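Side-chain contacts in extracellular solute-binding protein (Conexibacter woesei, PDB 4P98), which probably captures a small solute outside the cell membrane and delivers it to an ABC transporter, as a lipoprotein of the BMP family: residues Q63-I68 against L91-E96; G146-P151 against Q188-A193; I278-I283 against D293-V298. All blocks are in the same frame, centred on the assembly; numbering follows the deposited sequence. Where two conformers were deposited one is given.

Interaction 1. Residues Q63-I68 against L91-E96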
ATOM      1  N   GLN A  63      -1.906 -12.698 -20.308  0.50 25.29           N
ATOM      2  CA  GLN A  63      -3.311 -12.763 -19.932  0.50 27.61           C
ATOM      3  C   GLN A  63      -3.917 -11.361 -19.861  0.50 27.18           C
ATOM      4  O   GLN A  63      -5.033 -11.137 -20.333  0.50 23.88           O
ATOM      5  CB  GLN A  63      -3.453 -13.469 -18.587  0.50 28.77           C
ATOM      6  CG  GLN A  63      -2.746 -14.817 -18.533  0.50 31.60           C
ATOM      7  CD  GLN A  63      -3.395 -15.850 -19.434  0.50 34.19           C
ATOM      8  OE1 GLN A  63      -4.621 -15.899 -19.558  0.50 34.94           O
ATOM      9  NE2 GLN A  63      -2.573 -16.689 -20.067  0.50 34.76           N
ATOM     10  N   ALA A  64      -3.178 -10.417 -19.284  1.00 26.19           N
ATOM     11  CA  ALA A  64      -3.686  -9.040 -19.117  1.00 23.37           C
ATOM     12  C   ALA A  64      -3.958  -8.298 -20.429  1.00 21.06           C
ATOM     13  O   ALA A  64      -4.942  -7.576 -20.532  1.00 20.54           O
ATOM     14  CB  ALA A  64      -2.744  -8.226 -18.243  1.00 22.55           C
ATOM     15  N   GLU A  65      -3.097  -8.455 -21.431  1.00 18.40           N
ATOM     16  CA  GLU A  65      -3.237  -7.655 -22.642  1.00 20.82           C
ATOM     17  C   GLU A  65      -4.580  -7.881 -23.375  1.00 21.83           C
ATOM     18  O   GLU A  65      -5.259  -6.922 -23.706  1.00 19.81           O
ATOM     19  CB  GLU A  65      -2.033  -7.837 -23.565  1.00 22.15           C
ATOM     20  CG  GLU A  65      -2.166  -7.142 -24.906  1.00 26.97           C
ATOM     21  CD  GLU A  65      -0.898  -7.202 -25.738  1.00 28.32           C
ATOM     22  OE1 GLU A  65       0.188  -7.292 -25.143  1.00 31.60           O
ATOM     23  OE2 GLU A  65      -0.991  -7.152 -26.985  1.00 30.96           O
ATOM     24  N   PRO A  66      -4.982  -9.136 -23.601  1.00 23.64           N
ATOM     25  CA  PRO A  66      -6.296  -9.315 -24.246  1.00 22.42           C
ATOM     26  C   PRO A  66      -7.500  -8.820 -23.420  1.00 20.52           C
ATOM     27  O   PRO A  66      -8.483  -8.361 -23.995  1.00 24.52           O
ATOM     28  CB  PRO A  66      -6.395 -10.828 -24.495  1.00 24.51           C
ATOM     29  CG  PRO A  66      -5.121 -11.438 -24.042  1.00 26.44           C
ATOM     30  CD  PRO A  66      -4.215 -10.386 -23.475  1.00 25.32           C
ATOM     31  N   VAL A  67      -7.424  -8.900 -22.092  1.00 21.87           N
ATOM     32  CA  VAL A  67      -8.504  -8.428 -21.225  1.00 20.84           C
ATOM     33  C   VAL A  67      -8.606  -6.907 -21.330  1.00 21.19           C
ATOM     34  O   VAL A  67      -9.699  -6.352 -21.469  1.00 17.78           O
ATOM     35  CB  VAL A  67      -8.270  -8.840 -19.754  1.00 22.84           C
ATOM     36  CG1 VAL A  67      -9.275  -8.174 -18.823  1.00 23.36           C
ATOM     37  CG2 VAL A  67      -8.341 -10.351 -19.599  1.00 25.71           C
ATOM     38  N   ILE A  68      -7.457  -6.237 -21.260  1.00 19.85           N
ATOM     39  CA  ILE A  68      -7.397  -4.786 -21.427  1.00 17.49           C
ATOM     40  C   ILE A  68      -7.964  -4.397 -22.805  1.00 17.61           C
ATOM     41  O   ILE A  68      -8.804  -3.503 -22.917  1.00 18.90           O
ATOM     42  CB  ILE A  68      -5.942  -4.273 -21.244  1.00 16.14           C
ATOM     43  CG1 ILE A  68      -5.505  -4.454 -19.794  1.00 16.12           C
ATOM     44  CG2 ILE A  68      -5.822  -2.811 -21.655  1.00 15.30           C
ATOM     45  CD1 ILE A  68      -4.005  -4.426 -19.600  1.00 16.57           C
ATOM     46  N   LEU A  91       0.333   0.048 -21.454  1.00 11.54           N
ATOM     47  CA  LEU A  91       0.975   0.986 -22.376  1.00 14.04           C
ATOM     48  C   LEU A  91       0.870   0.537 -23.836  1.00 14.97           C
ATOM     49  O   LEU A  91       0.720   1.363 -24.720  1.00 15.33           O
ATOM     50  CB  LEU A  91       2.440   1.211 -22.009  1.00 15.26           C
ATOM     51  CG  LEU A  91       2.687   1.788 -20.615  1.00 16.26           C
ATOM     52  CD1 LEU A  91       4.168   1.776 -20.327  1.00 18.79           C
ATOM     53  CD2 LEU A  91       2.153   3.201 -20.526  1.00 18.21           C
ATOM     54  N   ARG A  92       0.938  -0.770 -24.077  1.00 16.25           N
ATOM     55  CA  ARG A  92       0.852  -1.305 -25.438  1.00 16.77           C
ATOM     56  C   ARG A  92      -0.540  -1.132 -26.044  1.00 16.02           C
ATOM     57  O   ARG A  92      -0.679  -0.677 -27.186  1.00 16.50           O
ATOM     58  CB  ARG A  92       1.246  -2.786 -25.455  1.00 17.96           C
ATOM     59  CG  ARG A  92       2.677  -3.073 -25.013  1.00 19.23           C
ATOM     60  CD  ARG A  92       2.990  -4.539 -25.236  1.00 20.52           C
ATOM     61  NE  ARG A  92       3.016  -4.782 -26.667  1.00 20.30           N
ATOM     62  CZ  ARG A  92       4.076  -4.590 -27.441  1.00 20.25           C
ATOM     63  NH1 ARG A  92       5.236  -4.202 -26.919  1.00 20.81           N
ATOM     64  NH2 ARG A  92       3.980  -4.805 -28.743  1.00 21.20           N
ATOM     65  N   VAL A  93      -1.567  -1.477 -25.271  1.00 14.44           N
ATOM     66  CA  VAL A  93      -2.939  -1.405 -25.755  1.00 15.26           C
ATOM     67  C   VAL A  93      -3.371   0.051 -25.915  1.00 15.23           C
ATOM     68  O   VAL A  93      -4.094   0.375 -26.850  1.00 16.32           O
ATOM     69  CB  VAL A  93      -3.907  -2.209 -24.863  1.00 16.31           C
ATOM     70  CG1 VAL A  93      -5.343  -2.093 -25.353  1.00 17.91           C
ATOM     71  CG2 VAL A  93      -3.492  -3.674 -24.857  1.00 17.93           C
ATOM     72  N   ALA A  94      -2.902   0.930 -25.031  1.00 14.24           N
ATOM     73  CA  ALA A  94      -3.196   2.358 -25.149  1.00 15.27           C
ATOM     74  C   ALA A  94      -2.927   2.909 -26.555  1.00 15.81           C
ATOM     75  O   ALA A  94      -3.710   3.715 -27.053  1.00 17.27           O
ATOM     76  CB  ALA A  94      -2.419   3.164 -24.105  1.00 16.58           C
ATOM     77  N   THR A  95      -1.848   2.452 -27.194  1.00 15.61           N
ATOM     78  CA  THR A  95      -1.501   2.907 -28.541  1.00 17.19           C
ATOM     79  C   THR A  95      -2.552   2.507 -29.579  1.00 17.28           C
ATOM     80  O   THR A  95      -2.646   3.148 -30.614  1.00 17.00           O
ATOM     81  CB  THR A  95      -0.131   2.371 -29.008  1.00 18.17           C
ATOM     82  OG1 THR A  95      -0.215   0.951 -29.223  1.00 20.29           O
ATOM     83  CG2 THR A  95       0.967   2.684 -27.980  1.00 18.86           C
ATOM     84  N   GLU A  96      -3.331   1.458 -29.300  1.00 17.66           N
ATOM     85  CA  GLU A  96      -4.379   0.976 -30.209  1.00 19.20           C
ATOM     86  C   GLU A  96      -5.693   1.756 -30.116  1.00 20.06           C
ATOM     87  O   GLU A  96      -6.510   1.706 -31.039  1.00 20.94           O
ATOM     88  CB  GLU A  96      -4.690  -0.505 -29.937  1.00 19.55           C
ATOM     89  CG  GLU A  96      -3.508  -1.457 -30.020  1.00 19.53           C
ATOM     90  CD  GLU A  96      -3.845  -2.866 -29.527  1.00 22.78           C
ATOM     91  OE1 GLU A  96      -5.039  -3.224 -29.434  1.00 22.02           O
ATOM     92  OE2 GLU A  96      -2.911  -3.629 -29.210  1.00 25.94           O
TER
HETATM   93  O   HOH W   1       0.839  -5.510 -28.387  1.00 23.15           O

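Interaction 2. Residues G146-P151 against Q188-A193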
ATOM      1  N   GLY A 146       9.326  -5.686  17.046  1.00 18.00           N
ATOM      2  CA  GLY A 146       9.764  -6.766  16.160  1.00 17.05           C
ATOM      3  C   GLY A 146       9.056  -6.647  14.832  1.00 15.55           C
ATOM      4  O   GLY A 146       7.874  -6.317  14.793  1.00 17.62           O
ATOM      5  N   ALA A 147       9.781  -6.904  13.744  1.00 15.87           N
ATOM      6  CA  ALA A 147       9.198  -6.838  12.403  1.00 15.38           C
ATOM      7  C   ALA A 147       9.497  -8.106  11.629  1.00 13.36           C
ATOM      8  O   ALA A 147      10.612  -8.628  11.672  1.00 12.85           O
ATOM      9  CB  ALA A 147       9.727  -5.632  11.643  1.00 16.07           C
ATOM     10  N   VAL A 148       8.498  -8.585  10.904  1.00 12.40           N
ATOM     11  CA  VAL A 148       8.683  -9.755  10.057  1.00 13.23           C
ATOM     12  C   VAL A 148       8.350  -9.422   8.623  1.00 12.01           C
ATOM     13  O   VAL A 148       7.247  -8.967   8.322  1.00 11.41           O
ATOM     14  CB  VAL A 148       7.841 -10.972  10.514  1.00 13.12           C
ATOM     15  CG1 VAL A 148       8.112 -12.167   9.613  1.00 13.48           C
ATOM     16  CG2 VAL A 148       8.145 -11.342  11.959  1.00 13.80           C
ATOM     17  N   GLY A 149       9.322  -9.675   7.742  1.00 14.20           N
ATOM     18  CA  GLY A 149       9.134  -9.559   6.300  1.00 13.49           C
ATOM     19  C   GLY A 149       9.331 -10.866   5.566  1.00 13.92           C
ATOM     20  O   GLY A 149       9.631 -11.902   6.176  1.00 13.67           O
ATOM     21  N   GLY A 150       9.153 -10.804   4.244  1.00 14.79           N
ATOM     22  CA  GLY A 150       9.308 -11.973   3.370  1.00 14.61           C
ATOM     23  C   GLY A 150      10.729 -12.166   2.855  1.00 14.05           C
ATOM     24  O   GLY A 150      11.647 -12.306   3.645  1.00 15.02           O
ATOM     25  N   PRO A 151      10.922 -12.158   1.524  1.00 14.13           N
ATOM     26  CA  PRO A 151      12.253 -12.299   0.936  1.00 14.58           C
ATOM     27  C   PRO A 151      13.039 -10.999   0.995  1.00 13.85           C
ATOM     28  O   PRO A 151      12.440  -9.925   0.945  1.00 12.96           O
ATOM     29  CB  PRO A 151      11.953 -12.669  -0.518  1.00 15.92           C
ATOM     30  CG  PRO A 151      10.639 -12.016  -0.807  1.00 17.79           C
ATOM     31  CD  PRO A 151       9.886 -11.923   0.499  1.00 16.06           C
ATOM     32  N   GLN A 188       2.922 -19.672   7.598  1.00 17.18           N
ATOM     33  CA  GLN A 188       3.426 -20.568   8.633  1.00 17.79           C
ATOM     34  C   GLN A 188       4.822 -20.155   9.091  1.00 15.47           C
ATOM     35  O   GLN A 188       5.079 -20.065  10.291  1.00 15.28           O
ATOM     36  CB  GLN A 188       3.363 -22.019   8.128  1.00 22.46           C
ATOM     37  CG  GLN A 188       1.902 -22.424   7.903  1.00 28.16           C
ATOM     38  CD  GLN A 188       1.701 -23.712   7.116  1.00 28.35           C
ATOM     39  OE1 GLN A 188       2.632 -24.264   6.532  1.00 34.73           O
ATOM     40  NE2 GLN A 188       0.467 -24.180   7.086  1.00 20.19           N
ATOM     41  N   LYS A 189       5.704 -19.831   8.148  1.00 15.24           N
ATOM     42  CA  LYS A 189       7.029 -19.312   8.503  1.00 16.82           C
ATOM     43  C   LYS A 189       6.915 -17.918   9.137  1.00 14.71           C
ATOM     44  O   LYS A 189       7.664 -17.587  10.049  1.00 13.79           O
ATOM     45  CB  LYS A 189       7.949 -19.241   7.290  1.00 19.72           C
ATOM     46  CG  LYS A 189       8.483 -20.590   6.844  1.00 25.25           C
ATOM     47  CD  LYS A 189       9.477 -20.438   5.696  1.00 31.24           C
ATOM     48  CE  LYS A 189       9.839 -21.789   5.077  1.00 35.56           C
ATOM     49  NZ  LYS A 189      10.420 -21.634   3.710  1.00 41.20           N
ATOM     50  N   GLU A 190       5.966 -17.118   8.657  1.00 13.21           N
ATOM     51  CA  GLU A 190       5.722 -15.792   9.230  1.00 13.64           C
ATOM     52  C   GLU A 190       5.312 -15.897  10.690  1.00 14.49           C
ATOM     53  O   GLU A 190       5.854 -15.199  11.542  1.00 13.87           O
ATOM     54  CB  GLU A 190       4.628 -15.071   8.462  1.00 14.30           C
ATOM     55  CG  GLU A 190       4.497 -13.604   8.841  1.00 15.23           C
ATOM     56  CD  GLU A 190       3.296 -12.994   8.181  1.00 15.14           C
ATOM     57  OE1 GLU A 190       3.473 -12.334   7.134  1.00 17.31           O
ATOM     58  OE2 GLU A 190       2.171 -13.231   8.678  1.00 14.06           O
ATOM     59  N   GLN A 191       4.360 -16.784  10.972  1.00 14.07           N
ATOM     60  CA  GLN A 191       3.978 -17.062  12.355  1.00 14.48           C
ATOM     61  C   GLN A 191       5.168 -17.474  13.247  1.00 14.81           C
ATOM     62  O   GLN A 191       5.340 -16.916  14.337  1.00 12.72           O
ATOM     63  CB  GLN A 191       2.844 -18.079  12.421  1.00 15.97           C
ATOM     64  CG  GLN A 191       2.360 -18.312  13.849  1.00 17.18           C
ATOM     65  CD  GLN A 191       1.009 -18.975  13.935  1.00 18.38           C
ATOM     66  OE1 GLN A 191       0.361 -19.255  12.930  1.00 19.78           O
ATOM     67  NE2 GLN A 191       0.563 -19.213  15.160  1.00 20.25           N
ATOM     68  N   GLU A 192       5.974 -18.424  12.780  0.50 15.17           N
ATOM     69  CA  GLU A 192       7.154 -18.887  13.510  0.50 16.20           C
ATOM     70  C   GLU A 192       8.150 -17.755  13.785  0.50 16.00           C
ATOM     71  O   GLU A 192       8.693 -17.641  14.892  0.50 15.59           O
ATOM     72  CB  GLU A 192       7.842 -20.016  12.719  0.50 17.47           C
ATOM     73  CG  GLU A 192       7.011 -21.291  12.649  0.50 17.91           C
ATOM     74  CD  GLU A 192       7.438 -22.261  11.551  0.50 21.11           C
ATOM     75  OE1 GLU A 192       8.395 -21.978  10.781  0.50 20.84           O
ATOM     76  OE2 GLU A 192       6.797 -23.329  11.459  0.50 22.49           O
ATOM     77  N   ALA A 193       8.389 -16.921  12.775  1.00 15.43           N
ATOM     78  CA  ALA A 193       9.309 -15.793  12.906  1.00 15.77           C
ATOM     79  C   ALA A 193       8.776 -14.803  13.938  1.00 13.25           C
ATOM     80  O   ALA A 193       9.515 -14.356  14.793  1.00 15.43           O
ATOM     81  CB  ALA A 193       9.532 -15.101  11.557  1.00 15.26           C
TER
HETATM   82  O   HOH W   2       4.820  -9.934   7.401  1.00 14.69           O

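Interaction 3. Residues I278-I283 against D293-V298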
ATOM      1  N   ILE A 278      -0.538   8.101   0.821  1.00 13.95           N
ATOM      2  CA  ILE A 278      -0.326   7.057   1.819  1.00 14.89           C
ATOM      3  C   ILE A 278      -0.952   7.537   3.128  1.00 17.32           C
ATOM      4  O   ILE A 278      -0.618   8.617   3.619  1.00 16.65           O
ATOM      5  CB  ILE A 278       1.167   6.768   2.056  1.00 15.05           C
ATOM      6  CG1 ILE A 278       1.798   6.191   0.785  1.00 15.91           C
ATOM      7  CG2 ILE A 278       1.347   5.812   3.234  1.00 15.91           C
ATOM      8  CD1 ILE A 278       3.311   6.070   0.837  1.00 17.20           C
ATOM      9  N   VAL A 279      -1.846   6.724   3.684  1.00 16.56           N
ATOM     10  CA  VAL A 279      -2.563   7.058   4.920  1.00 17.48           C
ATOM     11  C   VAL A 279      -2.692   5.825   5.809  1.00 17.56           C
ATOM     12  O   VAL A 279      -2.344   4.726   5.395  1.00 14.69           O
ATOM     13  CB  VAL A 279      -3.985   7.580   4.630  1.00 18.88           C
ATOM     14  CG1 VAL A 279      -3.934   8.889   3.848  1.00 21.29           C
ATOM     15  CG2 VAL A 279      -4.816   6.550   3.869  1.00 19.84           C
ATOM     16  N   LEU A 280      -3.193   6.027   7.025  1.00 19.16           N
ATOM     17  CA  LEU A 280      -3.523   4.922   7.922  1.00 20.05           C
ATOM     18  C   LEU A 280      -4.937   4.428   7.705  1.00 19.18           C
ATOM     19  O   LEU A 280      -5.827   5.195   7.381  1.00 18.63           O
ATOM     20  CB  LEU A 280      -3.388   5.359   9.382  1.00 21.77           C
ATOM     21  CG  LEU A 280      -1.984   5.685   9.877  1.00 20.13           C
ATOM     22  CD1 LEU A 280      -2.061   6.094  11.331  1.00 23.49           C
ATOM     23  CD2 LEU A 280      -1.011   4.539   9.689  1.00 19.61           C
ATOM     24  N   THR A 281      -5.144   3.126   7.883  1.00 19.31           N
ATOM     25  CA  THR A 281      -6.486   2.598   8.060  1.00 19.68           C
ATOM     26  C   THR A 281      -7.035   3.131   9.388  1.00 20.01           C
ATOM     27  O   THR A 281      -6.261   3.463  10.285  1.00 18.67           O
ATOM     28  CB  THR A 281      -6.464   1.067   8.182  1.00 18.54           C
ATOM     29  OG1 THR A 281      -5.494   0.700   9.171  1.00 15.73           O
ATOM     30  CG2 THR A 281      -6.116   0.427   6.861  1.00 19.05           C
ATOM     31  N   PRO A 282      -8.371   3.192   9.527  1.00 22.72           N
ATOM     32  CA  PRO A 282      -8.964   3.626  10.794  1.00 26.32           C
ATOM     33  C   PRO A 282      -8.304   2.936  11.997  1.00 27.51           C
ATOM     34  O   PRO A 282      -8.183   1.714  12.016  1.00 27.63           O
ATOM     35  CB  PRO A 282     -10.428   3.208  10.647  1.00 26.50           C
ATOM     36  CG  PRO A 282     -10.689   3.284   9.172  1.00 28.07           C
ATOM     37  CD  PRO A 282      -9.400   2.855   8.523  1.00 26.81           C
ATOM     38  N   ILE A 283      -7.863   3.725  12.971  1.00 26.51           N
ATOM     39  CA  ILE A 283      -7.089   3.220  14.101  1.00 27.83           C
ATOM     40  C   ILE A 283      -7.948   2.450  15.114  1.00 29.35           C
ATOM     41  O   ILE A 283      -9.058   2.854  15.427  1.00 28.21           O
ATOM     42  CB  ILE A 283      -6.376   4.387  14.814  1.00 28.94           C
ATOM     43  CG1 ILE A 283      -5.334   5.007  13.886  1.00 31.45           C
ATOM     44  CG2 ILE A 283      -5.703   3.943  16.105  1.00 27.34           C
ATOM     45  CD1 ILE A 283      -4.943   6.422  14.264  1.00 33.50           C
ATOM     46  N   ASP A 293      -4.217  10.771  20.681  1.00 25.15           N
ATOM     47  CA  ASP A 293      -3.849  11.706  19.614  1.00 28.69           C
ATOM     48  C   ASP A 293      -2.988  11.071  18.509  1.00 30.14           C
ATOM     49  O   ASP A 293      -2.246  11.775  17.819  1.00 27.08           O
ATOM     50  CB  ASP A 293      -3.115  12.910  20.213  1.00 30.07           C
ATOM     51  CG  ASP A 293      -1.738  12.551  20.749  1.00 32.44           C
ATOM     52  OD1 ASP A 293      -1.451  11.348  20.898  1.00 38.77           O
ATOM     53  OD2 ASP A 293      -0.934  13.467  21.020  1.00 37.91           O
ATOM     54  N   LEU A 294      -3.070   9.756  18.323  1.00 27.93           N
ATOM     55  CA  LEU A 294      -2.179   9.115  17.343  1.00 26.47           C
ATOM     56  C   LEU A 294      -2.360   9.695  15.945  1.00 20.97           C
ATOM     57  O   LEU A 294      -1.372  10.015  15.284  1.00 27.31           O
ATOM     58  CB  LEU A 294      -2.352   7.595  17.307  1.00 26.97           C
ATOM     59  CG  LEU A 294      -1.404   6.880  16.332  1.00 26.55           C
ATOM     60  CD1 LEU A 294       0.057   7.163  16.658  1.00 26.01           C
ATOM     61  CD2 LEU A 294      -1.692   5.383  16.347  1.00 27.21           C
ATOM     62  N   GLN A 295      -3.613   9.834  15.515  1.00 20.30           N
ATOM     63  CA  GLN A 295      -3.935  10.352  14.192  1.00 24.09           C
ATOM     64  C   GLN A 295      -3.418  11.775  14.012  1.00 27.85           C
ATOM     65  O   GLN A 295      -2.900  12.106  12.944  1.00 27.52           O
ATOM     66  CB  GLN A 295      -5.437  10.289  13.906  1.00 24.04           C
ATOM     67  CG  GLN A 295      -5.817  10.695  12.483  1.00 25.88           C
ATOM     68  CD  GLN A 295      -5.213   9.774  11.433  1.00 30.10           C
ATOM     69  OE1 GLN A 295      -4.319  10.161  10.667  1.00 31.52           O
ATOM     70  NE2 GLN A 295      -5.685   8.544  11.411  1.00 28.11           N
ATOM     71  N   ALA A 296      -3.545  12.600  15.054  1.00 28.52           N
ATOM     72  CA  ALA A 296      -3.035  13.972  15.019  1.00 27.66           C
ATOM     73  C   ALA A 296      -1.525  13.973  14.819  1.00 25.62           C
ATOM     74  O   ALA A 296      -0.999  14.779  14.061  1.00 23.89           O
ATOM     75  CB  ALA A 296      -3.412  14.733  16.297  1.00 28.66           C
ATOM     76  N   ARG A 297      -0.826  13.059  15.483  1.00 23.39           N
ATOM     77  CA  ARG A 297       0.618  12.957  15.325  1.00 25.94           C
ATOM     78  C   ARG A 297       1.035  12.573  13.902  1.00 24.79           C
ATOM     79  O   ARG A 297       2.025  13.077  13.376  1.00 22.93           O
ATOM     80  CB  ARG A 297       1.206  11.953  16.300  1.00 28.52           C
ATOM     81  CG  ARG A 297       0.989  12.286  17.762  1.00 31.85           C
ATOM     82  CD  ARG A 297       1.923  11.472  18.616  1.00 35.83           C
ATOM     83  NE  ARG A 297       1.435  11.327  19.982  1.00 38.91           N
ATOM     84  CZ  ARG A 297       2.144  10.797  20.970  1.00 40.46           C
ATOM     85  NH1 ARG A 297       3.375  10.354  20.752  1.00 41.88           N
ATOM     86  NH2 ARG A 297       1.616  10.708  22.187  1.00 41.99           N
ATOM     87  N   VAL A 298       0.285  11.667  13.291  1.00 25.87           N
ATOM     88  CA  VAL A 298       0.553  11.246  11.915  1.00 24.59           C
ATOM     89  C   VAL A 298       0.222  12.368  10.924  1.00 24.06           C
ATOM     90  O   VAL A 298       0.961  12.601   9.951  1.00 19.48           O
ATOM     91  CB  VAL A 298      -0.240   9.969  11.586  1.00 25.27           C
ATOM     92  CG1 VAL A 298      -0.226   9.672  10.094  1.00 23.61           C
ATOM     93  CG2 VAL A 298       0.330   8.807  12.391  1.00 24.18           C
TER

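Interaction 1. Residues Q63-I68 against L91-E96
The carboxylate of Glu65 and the guanidinium of Arg92 lie with their planes only 22° apart, but Glu65 OE1 approaches the guanidinium obliquely, over neither face nor edge. That oxygen sits 4.1 Å from Arg92 NE, beyond salt-bridge range, and touches the aliphatic Arg92 CD instead. At the edge of the guanidinium, in its plane, lies water 1, which closes the gap: it accepts from Arg92 NE at 2.9 Å and donates to Glu65 OE2 at 2.8 Å. Glu65 OE2 also has a direct salt bridge to Arg69, one turn further along the same helix, and Arg69 pairs with Glu96 OE2 as well. Their shared partner probably makes tolerable the 4.6 Å between Glu65 OE2 and Glu96 OE2.

Beneath the charges the contact is apolar. The extended Glu65 chain leaves with CG anti to the backbone N (chi1 174°), which lays CG against Val93 CG2 at 3.7 Å. Ile68 CG2 comes in beside it, meeting Val93 CB and Val93 CG1, so Val93 is wedged between two residues of successive turns. Ile68 also packs on Val86 and Pro89 of helix 84-94 and on Phe102 of strand 101-105. The two helices are successive connections of one parallel sheet, 61-73 leading from strand 53-55 to 78-82 and 84-94 from 78-82 to 101-105, as in a Rossmann-like lobe.

The contact passes from an apolar layer at Val93 to a water-bridged outer edge, where Arg69 probably offsets the repulsion of Glu65 and Glu96 and a water links Glu65 and Arg92, which make no direct salt bridge.

Interaction 2. Residues G146-P151 against Q188-A193
Val148 reaches from its strand to the helix with both methyls. Val148 CG1 lies 3.8 Å from Ala193 CB and 4.0 Å from Glu190 CG, while Val148 CG2 rests on Ala193 from the other branch, 4.0 Å from the same CB. With CG1 anti to the backbone N (chi1 -178°), the fork of the valine sits against the alanine methyl, whose small size is consistent with the 6.7 Å between the CA atoms of Val148 and Ala193. An alanine in place of Val148 would lack both branches and would probably leave a gap beside Ala193 CB and Glu190 CG.

The polar link runs through water 2, which donates to Val148 O and to Glu190 OE1, each at 2.8 Å, and so ties strand backbone to helix side chain.

Helix 187-199 follows strand 175-180 and leads into strand 205-207, the neighbours of strand 144-149 on its two sides in a parallel sheet. It is therefore the helix of a beta-alpha-beta crossover that passes over the strand carrying Val148, as in the Rossmann-like lobes of periplasmic binding proteins.

Around this first shell, Leu214, Ala194 and Leu197 pack against Val148, and Thr179 touches Ala193. Glu190 has an extended chain that delivers its carboxylate to backbone N-H groups: OE1 takes a bond from Gly211 N and OE2 one from Leu214 N, with a weak one from Gly213 N. These lie at the start of helix 212-221, the positive end of whose dipole would probably stabilise a negative charge on the buried Glu190.

Interaction 3. Residues I278-I283 against D293-V298
Leu280 and Val298 point at each other tip to tip: Leu280 CD1 meets Val298 CG2 at 3.8 Å, and one methyl from each residue does the touching. Leu131 of helix 125-137 packs on both, so the pair continues into a third element.

One turn nearer the helix start, Ile283 behaves differently. It comes down crosswise over the first turn, and everything it does here is done by the single atom CD1. With Ile283 CG1 anti to the carbonyl carbon (chi1 -66°) and the chain continuing extended, that methyl settles between two neighbouring residues of the helix. On one flank lies Leu294, whose CD2 is 4.0 Å from Ile283 CD1. On the other lies Gln295, whose CB is 3.9 Å from the same methyl; Gln295 N is equally near. The Gln295 chain bends at chi2 (62°), which brings the end of the side chain nearer to the 278-283 segment. Leu294 also reaches Ser138, just after helix 125-137.

The helix start has its own brace within the segment 293-298. Arg297 NE donates to Asp293 OD1 at 3.0 Å in a salt bridge, approaching from above the carboxylate plane. Asp293 stands at the N-cap position, but its side chain makes no capping bond and serves this bridge.

On its other side the 278-283 segment runs along strand 240-242: Thr281 bonds to Thr243 through backbone and side chain, and Ile283 touches Ile241. Coming from strand 268-271 of one sheet to the edge strand of the other, this segment is consistent with one of the interlobe connections characteristic of type I periplasmic binding proteins, here packed against the start of helix 294-307.

The three contacts lie well apart, the nearest atoms of interactions 2 and 3 about 15 Å from each other and interaction 1 farther from both, and no helix or strand is shared among them. Interaction 1 joins two helices of one lobe at a partly exposed margin and carries charge. Interaction 2, the buried one, sets a helix on an interior strand of the other lobe's sheet. Interaction 3 is partly buried and joins a segment without regular structure to a helix start by methyl contacts. Water bridges both 1 and 2, between charged side chains in the former and from a backbone carbonyl to a buried carboxylate in the latter.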